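Local coordinates for protein acyl-coenzyme A oxidase 1 (Yarrowia lipolytica, PDB 5Y9D) that oxidises acyl-CoA to trans-2-enoyl-CoA with its FAD cofactor, passing the electrons to oxygen to give hydrogen peroxide in peroxisomal beta-oxidation, at residues 191-205 against 268-282. Sequence-based numbering, arbitrary orientation.
Sequences DQFIINTPHIGATKW and GWIQFTNVRIPRQNM
Phe193 and Ile195 of strand 192-196 and Phe272 at the end of strand 268-272 carry the apolar side of the contact, a worked example of how two antiparallel pairings, 192-196 with 275-278 and 204-205 with 268-272, are joined by side-chain packing. Phe193 pairs with Ile277 through both backbone bonds, and its CB rests 3.8 Å from Ile277 CG1. Its ring reaches on to the 3-10 segment 279-281: CE2 lies 3.5 Å from Arg279 O, which sits at the ring edge, while Met282 SD approaches obliquely in a Met-aromatic contact. Ile195 faces the same way, and its CG2, held anti to the backbone N (CG1 at chi1 -60°), lies over one face of the Phe272 ring as a CH-pi contact, 4.0 Å from the centroid. The backbone of Phe272 is gripped as well, its N bonding Thr197 OG1 at 2.8 Å. At the far end, Arg279 NH2 meets the syn lone pair of Asp191 OD2 at 3.0 Å, carboxylate and guanidinium nearly coplanar; Tyr186 holds OD1 and Val289 O takes Arg279 NE. A leucine in place of Arg279 would probably leave the Asp191 carboxylate without its countercharge. In the acyl-CoA dehydrogenase middle domain, strand 275-278 borders 192-196, itself paired with 183-187, while 268-272 lies between 204-207 and 251-255; strands 216-225 and 228-238 pack against Phe193 and Phe272.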
loop_
_atom_site.group_PDB
_atom_site.type_symbol
_atom_site.label_atom_id
_atom_site.label_comp_id
_atom_site.label_asym_id
_atom_site.label_seq_id
_atom_site.Cartn_x
_atom_site.Cartn_y
_atom_site.Cartn_z
ATOM N N ASP A 191 28.302 17.900 -38.815
ATOM C CA ASP A 191 28.542 18.270 -37.417
ATOM C C ASP A 191 27.250 18.167 -36.561
ATOM O O ASP A 191 26.874 19.096 -35.823
ATOM C CB ASP A 191 29.206 19.655 -37.293
ATOM C CG ASP A 191 30.038 19.799 -35.994
ATOM O OD1 ASP A 191 30.385 18.770 -35.390
ATOM O OD2 ASP A 191 30.352 20.929 -35.551
ATOM N N GLN A 192 26.617 16.992 -36.664
ATOM C CA GLN A 192 25.354 16.683 -35.991
ATOM C C GLN A 192 25.372 15.336 -35.279
ATOM O O GLN A 192 26.199 14.454 -35.603
ATOM C CB GLN A 192 24.229 16.683 -37.016
ATOM C CG GLN A 192 24.064 18.049 -37.634
ATOM C CD GLN A 192 22.864 18.171 -38.539
ATOM O OE1 GLN A 192 22.543 17.267 -39.292
ATOM N NE2 GLN A 192 22.211 19.320 -38.483
ATOM N N PHE A 193 24.478 15.187 -34.296
ATOM C CA PHE A 193 24.105 13.856 -33.826
ATOM C C PHE A 193 22.787 13.413 -34.452
ATOM O O PHE A 193 21.839 14.191 -34.644
ATOM C CB PHE A 193 24.015 13.790 -32.305
ATOM C CG PHE A 193 25.350 13.945 -31.603
ATOM C CD1 PHE A 193 26.281 12.924 -31.624
ATOM C CD2 PHE A 193 25.659 15.092 -30.940
ATOM C CE1 PHE A 193 27.487 13.058 -30.980
ATOM C CE2 PHE A 193 26.869 15.241 -30.300
ATOM C CZ PHE A 193 27.789 14.228 -30.314
ATOM N N ILE A 194 22.763 12.134 -34.774
ATOM C CA ILE A 194 21.590 11.443 -35.239
ATOM C C ILE A 194 21.077 10.628 -34.061
ATOM O O ILE A 194 21.723 9.668 -33.612
ATOM C CB ILE A 194 21.939 10.537 -36.426
ATOM C CG1 ILE A 194 22.504 11.376 -37.561
ATOM C CG2 ILE A 194 20.729 9.763 -36.934
ATOM C CD1 ILE A 194 23.032 10.529 -38.704
ATOM N N ILE A 195 19.912 11.040 -33.573
ATOM C CA ILE A 195 19.256 10.403 -32.460
ATOM C C ILE A 195 18.227 9.443 -32.992
ATOM O O ILE A 195 17.280 9.865 -33.660
ATOM C CB ILE A 195 18.536 11.425 -31.553
ATOM C CG1 ILE A 195 19.533 12.420 -30.981
ATOM C CG2 ILE A 195 17.828 10.736 -30.414
ATOM C CD1 ILE A 195 20.639 11.802 -30.161
ATOM N N ASN A 196 18.391 8.167 -32.644
ATOM C CA ASN A 196 17.543 7.112 -33.173
ATOM C C ASN A 196 17.115 6.075 -32.133
ATOM O O ASN A 196 17.932 5.586 -31.325
ATOM C CB ASN A 196 18.212 6.415 -34.364
ATOM C CG ASN A 196 17.230 5.546 -35.154
ATOM O OD1 ASN A 196 16.272 6.034 -35.796
ATOM N ND2 ASN A 196 17.445 4.249 -35.095
ATOM N N THR A 197 15.824 5.734 -32.189
ATOM C CA THR A 197 15.256 4.659 -31.416
ATOM C C THR A 197 15.183 3.433 -32.341
ATOM O O THR A 197 14.354 3.374 -33.229
ATOM C CB THR A 197 13.848 5.045 -30.952
ATOM O OG1 THR A 197 13.860 6.348 -30.341
ATOM C CG2 THR A 197 13.320 4.056 -29.975
ATOM N N PRO A 198 16.051 2.446 -32.136
ATOM C CA PRO A 198 16.158 1.354 -33.096
ATOM C C PRO A 198 14.938 0.388 -33.127
ATOM O O PRO A 198 14.605 -0.147 -34.189
ATOM C CB PRO A 198 17.447 0.653 -32.672
ATOM C CG PRO A 198 17.593 0.937 -31.225
ATOM C CD PRO A 198 16.959 2.274 -30.981
ATOM N N HIS A 199 14.257 0.186 -32.001
ATOM C CA HIS A 199 12.980 -0.566 -32.007
ATOM C C HIS A 199 12.064 -0.060 -30.906
ATOM O O HIS A 199 12.434 0.802 -30.128
ATOM C CB HIS A 199 13.264 -2.022 -31.781
ATOM C CG HIS A 199 14.058 -2.252 -30.549
ATOM N ND1 HIS A 199 15.431 -2.238 -30.553
ATOM C CD2 HIS A 199 13.688 -2.408 -29.266
ATOM C CE1 HIS A 199 15.871 -2.446 -29.332
ATOM N NE2 HIS A 199 14.831 -2.535 -28.530
ATOM N N ILE A 200 10.863 -0.607 -30.827
ATOM C CA ILE A 200 9.862 -0.123 -29.875
ATOM C C ILE A 200 10.359 -0.238 -28.414
ATOM O O ILE A 200 9.921 0.501 -27.547
ATOM C CB ILE A 200 8.493 -0.827 -30.023
ATOM C CG1 ILE A 200 8.003 -0.916 -31.471
ATOM C CG2 ILE A 200 7.435 -0.095 -29.210
ATOM C CD1 ILE A 200 8.174 0.345 -32.256
ATOM N N GLY A 201 11.239 -1.182 -28.150
ATOM C CA GLY A 201 11.844 -1.379 -26.806
ATOM C C GLY A 201 12.674 -0.236 -26.255
ATOM O O GLY A 201 12.807 -0.054 -25.020
ATOM N N ALA A 202 13.234 0.558 -27.151
ATOM C CA ALA A 202 13.943 1.732 -26.727
ATOM C C ALA A 202 13.058 2.979 -26.692
ATOM O O ALA A 202 13.563 4.099 -26.430
ATOM C CB ALA A 202 15.140 1.961 -27.628
ATOM N N THR A 203 11.767 2.817 -26.980
ATOM C CA THR A 203 10.843 3.933 -26.823
ATOM C C THR A 203 11.121 4.553 -25.411
ATOM O O THR A 203 11.209 3.828 -24.426
ATOM C CB THR A 203 9.367 3.505 -27.032
ATOM O OG1 THR A 203 9.165 2.943 -28.353
ATOM C CG2 THR A 203 8.405 4.685 -26.887
ATOM N N LYS A 204 11.344 5.873 -25.344
ATOM C CA LYS A 204 11.477 6.557 -24.047
ATOM C C LYS A 204 10.121 6.476 -23.414
ATOM O O LYS A 204 9.118 6.504 -24.115
ATOM C CB LYS A 204 11.863 8.019 -24.203
ATOM C CG LYS A 204 13.227 8.260 -24.788
ATOM C CD LYS A 204 14.310 7.762 -23.867
ATOM C CE LYS A 204 15.688 7.886 -24.470
ATOM N NZ LYS A 204 16.689 7.631 -23.393
ATOM N N TRP A 205 10.078 6.309 -22.112
ATOM C CA TRP A 205 8.846 5.838 -21.449
ATOM C C TRP A 205 8.689 6.424 -20.064
ATOM O O TRP A 205 9.685 6.606 -19.360
ATOM C CB TRP A 205 8.864 4.347 -21.345
ATOM C CG TRP A 205 7.516 3.832 -21.201
ATOM C CD1 TRP A 205 6.853 3.614 -20.048
ATOM C CD2 TRP A 205 6.627 3.485 -22.245
ATOM N NE1 TRP A 205 5.604 3.165 -20.306
ATOM C CE2 TRP A 205 5.438 3.069 -21.654
ATOM C CE3 TRP A 205 6.719 3.499 -23.636
ATOM C CZ2 TRP A 205 4.334 2.662 -22.393
ATOM C CZ3 TRP A 205 5.610 3.086 -24.377
ATOM C CH2 TRP A 205 4.444 2.668 -23.748
ATOM N N GLY A 268 4.456 10.807 -21.153
ATOM C CA GLY A 268 4.375 10.395 -22.529
ATOM C C GLY A 268 5.508 9.459 -22.928
ATOM O O GLY A 268 6.508 9.287 -22.218
ATOM N N TRP A 269 5.342 8.869 -24.096
ATOM C CA TRP A 269 6.391 8.083 -24.701
ATOM C C TRP A 269 6.899 8.847 -25.934
ATOM O O TRP A 269 6.151 9.655 -26.502
ATOM C CB TRP A 269 5.874 6.703 -25.040
ATOM C CG TRP A 269 4.712 6.666 -25.939
ATOM C CD1 TRP A 269 3.427 6.456 -25.581
ATOM C CD2 TRP A 269 4.718 6.786 -27.362
ATOM N NE1 TRP A 269 2.619 6.434 -26.673
ATOM C CE2 TRP A 269 3.373 6.640 -27.792
ATOM C CE3 TRP A 269 5.728 7.008 -28.325
ATOM C CZ2 TRP A 269 2.983 6.738 -29.164
ATOM C CZ3 TRP A 269 5.361 7.061 -29.690
ATOM C CH2 TRP A 269 3.991 6.930 -30.094
ATOM N N ILE A 270 8.172 8.620 -26.283
ATOM C CA ILE A 270 8.888 9.343 -27.311
ATOM C C ILE A 270 9.671 8.330 -28.133
ATOM O O ILE A 270 10.404 7.503 -27.578
ATOM C CB ILE A 270 9.953 10.300 -26.754
ATOM C CG1 ILE A 270 9.484 11.063 -25.517
ATOM C CG2 ILE A 270 10.383 11.315 -27.828
ATOM C CD1 ILE A 270 10.528 12.040 -25.020
ATOM N N GLN A 271 9.515 8.396 -29.448
ATOM C CA GLN A 271 10.356 7.651 -30.381
ATOM C C GLN A 271 11.062 8.665 -31.286
ATOM O O GLN A 271 10.462 9.641 -31.705
ATOM C CB GLN A 271 9.515 6.702 -31.204
ATOM C CG GLN A 271 8.831 5.632 -30.351
ATOM C CD GLN A 271 7.858 4.831 -31.151
ATOM O OE1 GLN A 271 7.355 5.319 -32.145
ATOM N NE2 GLN A 271 7.566 3.598 -30.724
ATOM N N PHE A 272 12.354 8.445 -31.516
ATOM C CA PHE A 272 13.138 9.242 -32.464
ATOM C C PHE A 272 13.513 8.410 -33.713
ATOM O O PHE A 272 14.009 7.298 -33.585
ATOM C CB PHE A 272 14.410 9.737 -31.772
ATOM C CG PHE A 272 14.169 10.565 -30.536
ATOM C CD1 PHE A 272 13.744 11.882 -30.628
ATOM C CD2 PHE A 272 14.434 10.052 -29.277
ATOM C CE1 PHE A 272 13.555 12.674 -29.483
ATOM C CE2 PHE A 272 14.257 10.826 -28.137
ATOM C CZ PHE A 272 13.821 12.149 -28.235
ATOM N N THR A 273 13.251 8.955 -34.900
ATOM C CA THR A 273 13.692 8.369 -36.174
ATOM C C THR A 273 14.588 9.351 -36.956
ATOM O O THR A 273 14.069 10.273 -37.578
ATOM C CB THR A 273 12.517 7.980 -37.106
ATOM O OG1 THR A 273 11.736 6.945 -36.524
ATOM C CG2 THR A 273 13.062 7.407 -38.403
ATOM N N ASN A 274 15.907 9.116 -36.930
ATOM C CA ASN A 274 16.961 9.973 -37.580
ATOM C C ASN A 274 16.709 11.426 -37.363
ATOM O O ASN A 274 16.521 12.193 -38.313
ATOM C CB ASN A 274 17.165 9.687 -39.090
ATOM C CG ASN A 274 17.833 8.337 -39.348
ATOM O OD1 ASN A 274 18.942 8.287 -39.884
ATOM N ND2 ASN A 274 17.150 7.219 -38.966
ATOM N N VAL A 275 16.637 11.779 -36.090
ATOM C CA VAL A 275 16.495 13.165 -35.689
ATOM C C VAL A 275 17.856 13.824 -35.516
ATOM O O VAL A 275 18.693 13.351 -34.754
ATOM C CB VAL A 275 15.684 13.289 -34.401
ATOM C CG1 VAL A 275 15.703 14.720 -33.909
ATOM C CG2 VAL A 275 14.267 12.847 -34.667
ATOM N N ARG A 276 18.043 14.940 -36.207
ATOM C CA ARG A 276 19.332 15.589 -36.294
ATOM C C ARG A 276 19.345 16.714 -35.323
ATOM O O ARG A 276 18.422 17.533 -35.295
ATOM C CB ARG A 276 19.600 16.053 -37.719
ATOM C CG ARG A 276 19.633 14.871 -38.678
ATOM C CD ARG A 276 20.183 15.219 -40.051
ATOM N NE ARG A 276 20.613 13.992 -40.753
ATOM C CZ ARG A 276 21.875 13.552 -40.876
ATOM N NH1 ARG A 276 22.912 14.233 -40.379
ATOM N NH2 ARG A 276 22.103 12.421 -41.519
ATOM N N ILE A 277 20.358 16.690 -34.467
ATOM C CA ILE A 277 20.658 17.814 -33.610
ATOM C C ILE A 277 22.107 18.293 -33.867
ATOM O O ILE A 277 22.967 17.510 -34.232
ATOM C CB ILE A 277 20.428 17.484 -32.110
ATOM C CG1 ILE A 277 21.292 16.324 -31.660
ATOM C CG2 ILE A 277 18.962 17.166 -31.846
ATOM C CD1 ILE A 277 21.169 16.029 -30.185
ATOM N N PRO A 278 22.377 19.578 -33.672
ATOM C CA PRO A 278 23.791 19.932 -33.747
ATOM C C PRO A 278 24.615 19.274 -32.656
ATOM O O PRO A 278 24.084 18.814 -31.654
ATOM C CB PRO A 278 23.800 21.458 -33.578
ATOM C CG PRO A 278 22.429 21.829 -33.106
ATOM C CD PRO A 278 21.495 20.746 -33.540
ATOM N N ARG A 279 25.925 19.248 -32.868
ATOM C CA ARG A 279 26.871 18.594 -31.946
ATOM C C ARG A 279 26.926 19.324 -30.594
ATOM O O ARG A 279 27.113 18.696 -29.555
ATOM C CB ARG A 279 28.252 18.521 -32.622
ATOM C CG ARG A 279 29.437 18.127 -31.754
ATOM C CD ARG A 279 30.747 18.395 -32.501
ATOM N NE ARG A 279 31.663 19.131 -31.648
ATOM C CZ ARG A 279 32.018 20.399 -31.807
ATOM N NH1 ARG A 279 32.851 20.938 -30.923
ATOM N NH2 ARG A 279 31.583 21.129 -32.834
ATOM N N GLN A 280 26.718 20.643 -30.622
ATOM C CA GLN A 280 26.740 21.481 -29.413
ATOM C C GLN A 280 25.558 21.269 -28.445
ATOM O O GLN A 280 25.523 21.858 -27.384
ATOM C CB GLN A 280 26.791 22.955 -29.811
ATOM C CG GLN A 280 28.086 23.393 -30.477
ATOM C CD GLN A 280 28.082 23.248 -32.002
ATOM O OE1 GLN A 280 27.321 22.468 -32.589
ATOM N NE2 GLN A 280 28.956 24.004 -32.650
ATOM N N ASN A 281 24.604 20.433 -28.827
ATOM C CA ASN A 281 23.460 20.101 -27.997
ATOM C C ASN A 281 23.810 19.040 -27.001
ATOM O O ASN A 281 23.135 18.875 -25.995
ATOM C CB ASN A 281 22.289 19.595 -28.868
ATOM C CG ASN A 281 21.479 20.728 -29.466
ATOM O OD1 ASN A 281 20.294 20.589 -29.670
ATOM N ND2 ASN A 281 22.108 21.875 -29.698
ATOM N N MET A 282 24.835 18.272 -27.306
ATOM C CA MET A 282 25.346 17.309 -26.356
ATOM C C MET A 282 25.941 18.152 -25.276
ATOM O O MET A 282 26.560 19.163 -25.556
ATOM C CB MET A 282 26.413 16.435 -26.995
ATOM C CG MET A 282 27.474 16.004 -26.040
ATOM S SD MET A 282 28.422 14.636 -26.702
ATOM C CE MET A 282 29.235 14.007 -25.236
#